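Local atomic coordinates of glucose-6-phosphate 1-dehydrogenase (Kluyveromyces lactis, PDB entry 7E6I), a protein that catalyses the oxidation of D-glucose 6-phosphate by NADP(+) to 6-phospho-D-glucono-1,5-lactone, the first step of the oxidative pentose phosphate pathway. Residues 241-246 with 441-446; 447-450 with 455-458. All blocks are in the same frame, centred on the assembly; numbering follows the deposited sequence.

Interaction 1: 241-246 with 441-446; sequences VMQNHL and KLFTPL. With BG6 (6-O-phosphono-beta-D-glucopyranose), chain B.
Gln243 and Phe443 mark the nearest approach of the two helical backbones, their CA atoms 6.7 Å apart, with no hydrogen bond crossing between the segments. Phe443 carries the contact. Its ring lies flat against the backbone of Gln243 in a CH-pi contact: CA of Gln243 stands 3.9 Å from the ring centroid and only 10° off the ring normal. The CB and CG atoms of Gln243 extend this cover toward the root of the ring, CG lying 4.0 Å from CG of Phe443. With CG anti to the backbone N (chi1 -178°), the Gln243 chain runs past the aromatic and then bends at chi2, which carries its amide away at 81° to the ring plane. Met242 contributes mainly its carbonyl O, 4.0 Å from CZ of Phe443 in an oblique approach.

The departing amide is tied back to its own helix, because OE1 of Gln243 accepts a bond from ND2 of Asn244 in the carbonyl plane. OD1 of Asn244 in turn takes the backbone N of His245 and sits over one face of the imidazole, 3.4 Å above its plane. At the ring edge, NE2 of His245 is hydrogen-bonded to O1 of the glucose 6-phosphate at 2.8 Å, while ND1 bonds to Asp182. Segment 241-246 of helix 236-254 includes a wider pi-type turn, N of Leu246 bonding to O of Val241. An Asp-His pair directed at the sugar's C1 hydroxyl is the catalytic signature of glucose-6-phosphate dehydrogenases, consistent with His245 as proton acceptor.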
ATOM      1  N   VAL A 241      -3.420   8.442  -1.498  1.00 27.73           N
ATOM      2  CA  VAL A 241      -2.171   7.687  -1.375  1.00 27.20           C
ATOM      3  C   VAL A 241      -1.319   8.123  -0.188  1.00 25.07           C
ATOM      4  O   VAL A 241      -0.433   7.382   0.241  1.00 24.50           O
ATOM      5  CB  VAL A 241      -1.329   7.778  -2.660  1.00 27.81           C
ATOM      6  CG1 VAL A 241      -2.138   7.300  -3.881  1.00 30.60           C
ATOM      7  CG2 VAL A 241      -0.774   9.198  -2.851  1.00 26.20           C
ATOM      8  N   MET A 242      -1.543   9.321   0.340  1.00 25.51           N
ATOM      9  CA  MET A 242      -0.641   9.810   1.380  1.00 26.50           C
ATOM     10  C   MET A 242      -1.048   9.327   2.771  1.00 25.33           C
ATOM     11  O   MET A 242      -0.198   8.840   3.524  1.00 25.79           O
ATOM     12  CB  MET A 242      -0.552  11.340   1.343  1.00 22.90           C
ATOM     13  CG  MET A 242      -0.314  11.896  -0.064  1.00 28.92           C
ATOM     14  SD  MET A 242       0.030  13.681  -0.150  1.00 31.48           S
ATOM     15  CE  MET A 242       1.444  13.797   0.955  1.00 21.74           C
ATOM     16  N   GLN A 243      -2.336   9.453   3.118  1.00 26.00           N
ATOM     17  CA  GLN A 243      -2.842   8.948   4.395  1.00 27.38           C
ATOM     18  C   GLN A 243      -2.597   7.440   4.564  1.00 27.98           C
ATOM     19  O   GLN A 243      -2.548   6.944   5.694  1.00 25.80           O
ATOM     20  CB  GLN A 243      -4.343   9.262   4.498  1.00 28.89           C
ATOM     21  CG  GLN A 243      -5.048   8.848   5.805  1.00 29.17           C
ATOM     22  CD  GLN A 243      -5.479   7.380   5.820  1.00 30.43           C
ATOM     23  OE1 GLN A 243      -5.625   6.742   4.772  1.00 28.76           O
ATOM     24  NE2 GLN A 243      -5.650   6.833   7.019  1.00 31.64           N
ATOM     25  N   ASN A 244      -2.473   6.688   3.467  1.00 27.67           N
ATOM     26  CA  ASN A 244      -2.310   5.244   3.585  1.00 26.26           C
ATOM     27  C   ASN A 244      -0.946   4.788   3.069  1.00 25.82           C
ATOM     28  O   ASN A 244      -0.033   4.595   3.874  1.00 26.39           O
ATOM     29  CB  ASN A 244      -3.441   4.512   2.849  1.00 30.16           C
ATOM     30  CG  ASN A 244      -3.917   5.265   1.631  1.00 30.62           C
ATOM     31  OD1 ASN A 244      -3.337   5.152   0.554  1.00 33.05           O
ATOM     32  ND2 ASN A 244      -4.977   6.028   1.788  1.00 32.70           N
ATOM     33  N   HIS A 245      -0.788   4.610   1.751  1.00 23.03           N
ATOM     34  CA  HIS A 245       0.446   4.046   1.201  1.00 24.66           C
ATOM     35  C   HIS A 245       1.687   4.765   1.711  1.00 25.48           C
ATOM     36  O   HIS A 245       2.584   4.149   2.304  1.00 23.27           O
ATOM     37  CB  HIS A 245       0.425   4.105  -0.327  1.00 26.94           C
ATOM     38  CG  HIS A 245      -0.762   3.436  -0.937  1.00 31.55           C
ATOM     39  ND1 HIS A 245      -1.317   2.285  -0.414  1.00 32.05           N
ATOM     40  CD2 HIS A 245      -1.511   3.762  -2.014  1.00 29.58           C
ATOM     41  CE1 HIS A 245      -2.346   1.923  -1.157  1.00 31.03           C
ATOM     42  NE2 HIS A 245      -2.489   2.804  -2.131  1.00 32.29           N
ATOM     43  N   LEU A 246       1.774   6.077   1.465  1.00 23.83           N
ATOM     44  CA  LEU A 246       2.997   6.794   1.812  1.00 22.53           C
ATOM     45  C   LEU A 246       3.222   6.815   3.323  1.00 22.32           C
ATOM     46  O   LEU A 246       4.364   6.692   3.788  1.00 20.33           O
ATOM     47  CB  LEU A 246       2.945   8.212   1.235  1.00 23.55           C
ATOM     48  CG  LEU A 246       2.925   8.323  -0.308  1.00 24.88           C
ATOM     49  CD1 LEU A 246       3.472   9.663  -0.782  1.00 23.01           C
ATOM     50  CD2 LEU A 246       3.707   7.159  -0.959  1.00 23.56           C
ATOM     51  N   LYS A 441      -6.485  10.108  13.091  1.00 32.39           N
ATOM     52  CA  LYS A 441      -6.377  11.240  14.013  1.00 32.93           C
ATOM     53  C   LYS A 441      -5.352  12.252  13.517  1.00 35.06           C
ATOM     54  O   LYS A 441      -5.495  13.460  13.759  1.00 36.34           O
ATOM     55  CB  LYS A 441      -5.998  10.757  15.417  1.00 32.45           C
ATOM     56  CG  LYS A 441      -7.165  10.278  16.261  1.00 33.14           C
ATOM     57  CD  LYS A 441      -6.707   9.357  17.400  1.00 33.00           C
ATOM     58  CE  LYS A 441      -7.800   9.274  18.481  1.00 42.08           C
ATOM     59  NZ  LYS A 441      -8.306   7.902  18.794  1.00 39.34           N
ATOM     60  N   LEU A 442      -4.328  11.778  12.804  1.00 35.22           N
ATOM     61  CA  LEU A 442      -3.268  12.641  12.303  1.00 34.32           C
ATOM     62  C   LEU A 442      -3.726  13.465  11.100  1.00 32.82           C
ATOM     63  O   LEU A 442      -3.469  14.672  11.032  1.00 31.29           O
ATOM     64  CB  LEU A 442      -2.049  11.785  11.942  1.00 32.21           C
ATOM     65  CG  LEU A 442      -0.856  12.523  11.342  1.00 32.90           C
ATOM     66  CD1 LEU A 442      -0.352  13.579  12.319  1.00 34.95           C
ATOM     67  CD2 LEU A 442       0.269  11.570  10.952  1.00 32.71           C
ATOM     68  N   PHE A 443      -4.418  12.837  10.148  1.00 31.81           N
ATOM     69  CA  PHE A 443      -4.732  13.489   8.885  1.00 30.52           C
ATOM     70  C   PHE A 443      -6.075  14.207   8.877  1.00 33.91           C
ATOM     71  O   PHE A 443      -6.285  15.091   8.034  1.00 33.25           O
ATOM     72  CB  PHE A 443      -4.730  12.468   7.754  1.00 28.34           C
ATOM     73  CG  PHE A 443      -3.393  12.230   7.182  1.00 29.12           C
ATOM     74  CD1 PHE A 443      -2.514  11.351   7.790  1.00 30.95           C
ATOM     75  CD2 PHE A 443      -2.984  12.907   6.050  1.00 27.34           C
ATOM     76  CE1 PHE A 443      -1.239  11.144   7.252  1.00 28.43           C
ATOM     77  CE2 PHE A 443      -1.718  12.702   5.513  1.00 27.22           C
ATOM     78  CZ  PHE A 443      -0.846  11.833   6.113  1.00 23.63           C
ATOM     79  N   THR A 444      -6.999  13.837   9.756  1.00 33.55           N
ATOM     80  CA  THR A 444      -8.324  14.445   9.685  1.00 34.13           C
ATOM     81  C   THR A 444      -8.281  15.959   9.859  1.00 33.78           C
ATOM     82  O   THR A 444      -8.910  16.664   9.051  1.00 34.34           O
ATOM     83  CB  THR A 444      -9.256  13.782  10.702  1.00 36.37           C
ATOM     84  OG1 THR A 444      -9.614  12.475  10.227  1.00 33.86           O
ATOM     85  CG2 THR A 444     -10.510  14.624  10.886  1.00 34.40           C
ATOM     86  N   PRO A 445      -7.562  16.529  10.830  1.00 34.97           N
ATOM     87  CA  PRO A 445      -7.537  17.999  10.923  1.00 32.31           C
ATOM     88  C   PRO A 445      -7.039  18.671   9.653  1.00 34.05           C
ATOM     89  O   PRO A 445      -7.624  19.668   9.223  1.00 37.76           O
ATOM     90  CB  PRO A 445      -6.612  18.258  12.116  1.00 32.74           C
ATOM     91  CG  PRO A 445      -6.673  17.007  12.923  1.00 33.26           C
ATOM     92  CD  PRO A 445      -6.743  15.913  11.893  1.00 35.05           C
ATOM     93  N   LEU A 446      -5.982  18.154   9.026  1.00 35.41           N
ATOM     94  CA  LEU A 446      -5.563  18.738   7.757  1.00 33.66           C
ATOM     95  C   LEU A 446      -6.676  18.637   6.724  1.00 36.02           C
ATOM     96  O   LEU A 446      -6.951  19.602   6.000  1.00 35.52           O
ATOM     97  CB  LEU A 446      -4.301  18.055   7.244  1.00 28.51           C
ATOM     98  CG  LEU A 446      -3.904  18.493   5.828  1.00 28.68           C
ATOM     99  CD1 LEU A 446      -3.616  19.986   5.787  1.00 33.09           C
ATOM    100  CD2 LEU A 446      -2.700  17.724   5.307  1.00 28.65           C
TER
HETATM  101  C1  BG6 B 501      -4.436   3.469  -5.275  1.00 39.80           C
HETATM  102  C2  BG6 B 501      -4.855   4.898  -5.618  1.00 38.13           C
HETATM  103  O1  BG6 B 501      -4.579   3.163  -3.946  1.00 37.90           O
HETATM  104  O5  BG6 B 501      -2.984   3.292  -5.611  1.00 41.80           O
HETATM  105  C3  BG6 B 501      -4.575   5.222  -7.044  1.00 36.83           C
HETATM  106  O2  BG6 B 501      -6.245   5.115  -5.341  1.00 35.89           O
HETATM  107  C4  BG6 B 501      -3.124   5.057  -7.360  1.00 39.08           C
HETATM  108  O3  BG6 B 501      -4.928   6.602  -7.326  1.00 36.64           O
HETATM  109  C5  BG6 B 501      -2.656   3.644  -7.010  1.00 41.46           C
HETATM  110  O4  BG6 B 501      -2.925   5.336  -8.752  1.00 41.67           O
HETATM  111  C6  BG6 B 501      -1.168   3.463  -7.141  1.00 43.35           C
HETATM  112  O6  BG6 B 501      -0.862   2.129  -6.778  1.00 45.33           O
HETATM  113  P   BG6 B 501       0.419   1.391  -7.534  1.00 49.16           P
HETATM  114  O1P BG6 B 501       1.541   2.385  -7.299  1.00 40.50           O
HETATM  115  O2P BG6 B 501       0.084   1.214  -8.991  1.00 42.76           O
HETATM  116  O3P BG6 B 501       0.743   0.015  -6.955  1.00 36.04           O

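Interaction 2: 447-450 with 455-458; sequences LNYL and GPQP
Apolar packing brings Tyr449 and Leu450 onto the pyrrolidine ring of Pro456. The phenol end of Tyr449 does the touching: its CZ lies 3.7 Å from CG of Pro456, an oblique approach, and the two side chains cross at about a right angle. CG of Tyr449 is anti to its own N (chi1 158°), which extends the ring from the helix so that its hydroxyl end reaches the proline. From Leu450, the CD2 branch meets CD of Pro456 at 3.8 Å. Replacing Tyr449 with an alanine would probably leave CG of Pro456 without its aromatic cover and open a gap beside the proline.

Backbone contacts form a second group. CA of Gly455 approaches two successive carbonyls near the helix end in CA-H...O contacts, at 3.5 Å from O of Tyr449 and 3.3 Å from O of Leu450. The second is the straighter, with 144° at the hydrogen. A side chain on Gly455 would run into O of Leu450.

A water supplies the polar link, donating to O of Pro456 at 2.9 Å; its approach to O of Leu450 is unusually short and so less certain.

The loop thus folds back on the last turns of helix 433-451 before strand 459-462. His282 stacks on the Tyr449 ring, Leu450 also touches Ile238 of helix 236-254, and Pro458 packs on Ile287 and Gln289 of strand 285-291.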
ATOM      1  N   LEU A 447      -7.344  17.480   6.656  1.00 34.29           N
ATOM      2  CA  LEU A 447      -8.367  17.281   5.633  1.00 36.75           C
ATOM      3  C   LEU A 447      -9.595  18.150   5.885  1.00 38.35           C
ATOM      4  O   LEU A 447     -10.191  18.677   4.938  1.00 38.37           O
ATOM      5  CB  LEU A 447      -8.756  15.809   5.569  1.00 35.77           C
ATOM      6  CG  LEU A 447      -7.722  14.880   4.930  1.00 33.35           C
ATOM      7  CD1 LEU A 447      -8.136  13.425   5.132  1.00 29.28           C
ATOM      8  CD2 LEU A 447      -7.609  15.206   3.467  1.00 34.66           C
ATOM      9  N   ASN A 448      -9.996  18.292   7.155  1.00 37.05           N
ATOM     10  CA  ASN A 448     -11.072  19.215   7.506  1.00 37.08           C
ATOM     11  C   ASN A 448     -10.722  20.643   7.105  1.00 40.91           C
ATOM     12  O   ASN A 448     -11.572  21.383   6.592  1.00 38.93           O
ATOM     13  CB  ASN A 448     -11.346  19.164   9.010  1.00 37.48           C
ATOM     14  CG  ASN A 448     -12.052  17.901   9.433  1.00 39.47           C
ATOM     15  OD1 ASN A 448     -12.574  17.148   8.596  1.00 38.81           O
ATOM     16  ND2 ASN A 448     -12.076  17.656  10.748  1.00 38.97           N
ATOM     17  N   TYR A 449      -9.480  21.058   7.358  1.00 37.09           N
ATOM     18  CA  TYR A 449      -9.085  22.422   7.043  1.00 38.70           C
ATOM     19  C   TYR A 449      -9.112  22.665   5.538  1.00 41.52           C
ATOM     20  O   TYR A 449      -9.666  23.668   5.078  1.00 46.64           O
ATOM     21  CB  TYR A 449      -7.709  22.702   7.651  1.00 38.71           C
ATOM     22  CG  TYR A 449      -6.953  23.838   7.014  1.00 41.55           C
ATOM     23  CD1 TYR A 449      -7.250  25.161   7.320  1.00 42.74           C
ATOM     24  CD2 TYR A 449      -5.929  23.588   6.120  1.00 40.85           C
ATOM     25  CE1 TYR A 449      -6.556  26.201   6.738  1.00 42.92           C
ATOM     26  CE2 TYR A 449      -5.229  24.614   5.535  1.00 43.19           C
ATOM     27  CZ  TYR A 449      -5.546  25.918   5.843  1.00 46.01           C
ATOM     28  OH  TYR A 449      -4.834  26.929   5.247  1.00 47.40           O
ATOM     29  N   LEU A 450      -8.573  21.736   4.750  1.00 40.48           N
ATOM     30  CA  LEU A 450      -8.505  21.945   3.307  1.00 41.19           C
ATOM     31  C   LEU A 450      -9.892  21.943   2.673  1.00 46.49           C
ATOM     32  O   LEU A 450     -10.143  22.680   1.715  1.00 46.63           O
ATOM     33  CB  LEU A 450      -7.643  20.864   2.666  1.00 41.30           C
ATOM     34  CG  LEU A 450      -6.145  20.864   2.980  1.00 41.42           C
ATOM     35  CD1 LEU A 450      -5.430  19.791   2.139  1.00 36.88           C
ATOM     36  CD2 LEU A 450      -5.549  22.233   2.744  1.00 39.62           C
ATOM     37  N   GLY A 455     -10.855  26.696   3.060  1.00 62.48           N
ATOM     38  CA  GLY A 455      -9.865  25.867   2.421  1.00 55.02           C
ATOM     39  C   GLY A 455      -9.105  26.625   1.354  1.00 51.25           C
ATOM     40  O   GLY A 455      -9.695  27.277   0.493  1.00 49.67           O
ATOM     41  N   PRO A 456      -7.775  26.547   1.389  1.00 50.89           N
ATOM     42  CA  PRO A 456      -6.967  27.268   0.400  1.00 46.67           C
ATOM     43  C   PRO A 456      -7.256  26.788  -1.011  1.00 46.94           C
ATOM     44  O   PRO A 456      -7.706  25.665  -1.240  1.00 49.41           O
ATOM     45  CB  PRO A 456      -5.527  26.941   0.807  1.00 46.01           C
ATOM     46  CG  PRO A 456      -5.619  26.481   2.231  1.00 48.11           C
ATOM     47  CD  PRO A 456      -6.941  25.791   2.338  1.00 48.07           C
ATOM     48  N   GLN A 457      -7.002  27.667  -1.972  1.00 45.94           N
ATOM     49  CA  GLN A 457      -7.144  27.302  -3.368  1.00 45.72           C
ATOM     50  C   GLN A 457      -5.847  26.669  -3.841  1.00 45.84           C
ATOM     51  O   GLN A 457      -4.785  27.281  -3.676  1.00 47.69           O
ATOM     52  CB  GLN A 457      -7.468  28.531  -4.216  1.00 46.72           C
ATOM     53  CG  GLN A 457      -7.051  28.422  -5.685  1.00 48.46           C
ATOM     54  CD  GLN A 457      -8.024  27.595  -6.514  1.00 49.41           C
ATOM     55  OE1 GLN A 457      -9.238  27.617  -6.270  1.00 45.02           O
ATOM     56  NE2 GLN A 457      -7.493  26.842  -7.489  1.00 45.56           N
ATOM     57  N   PRO A 458      -5.866  25.450  -4.377  1.00 43.64           N
ATOM     58  CA  PRO A 458      -4.622  24.866  -4.888  1.00 40.59           C
ATOM     59  C   PRO A 458      -4.031  25.722  -5.991  1.00 42.12           C
ATOM     60  O   PRO A 458      -4.742  26.250  -6.845  1.00 45.70           O
ATOM     61  CB  PRO A 458      -5.050  23.487  -5.410  1.00 38.03           C
ATOM     62  CG  PRO A 458      -6.539  23.539  -5.490  1.00 40.48           C
ATOM     63  CD  PRO A 458      -6.975  24.490  -4.412  1.00 41.73           C
TER
HETATM   64  O   HOH W   1      -8.188  23.260   0.245  1.00 43.38           O

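In the fold
Both contacts draw on helix 433-451, and segment 441-446 of interaction 1 runs directly into segment 447-450 of interaction 2. Their centres are 14 Å apart, and no further touch joins them. Interaction 1 is buried, its centre about 13 Å from the centre of the chain, and includes His245 of the substrate pocket, whose bound sugar phosphate is also held by Asp240, Lys187, Glu221, His183, Gln373 and Lys339. Interaction 2 lies at the surface, its centre about 25 Å from that point, away from the substrate pocket and the proposed NADP(+) sites. The same helix therefore packs against the pocket-bearing helix 236-254 and is followed by a loop leading to strand 459-462, outermost in this chain's large mixed sheet.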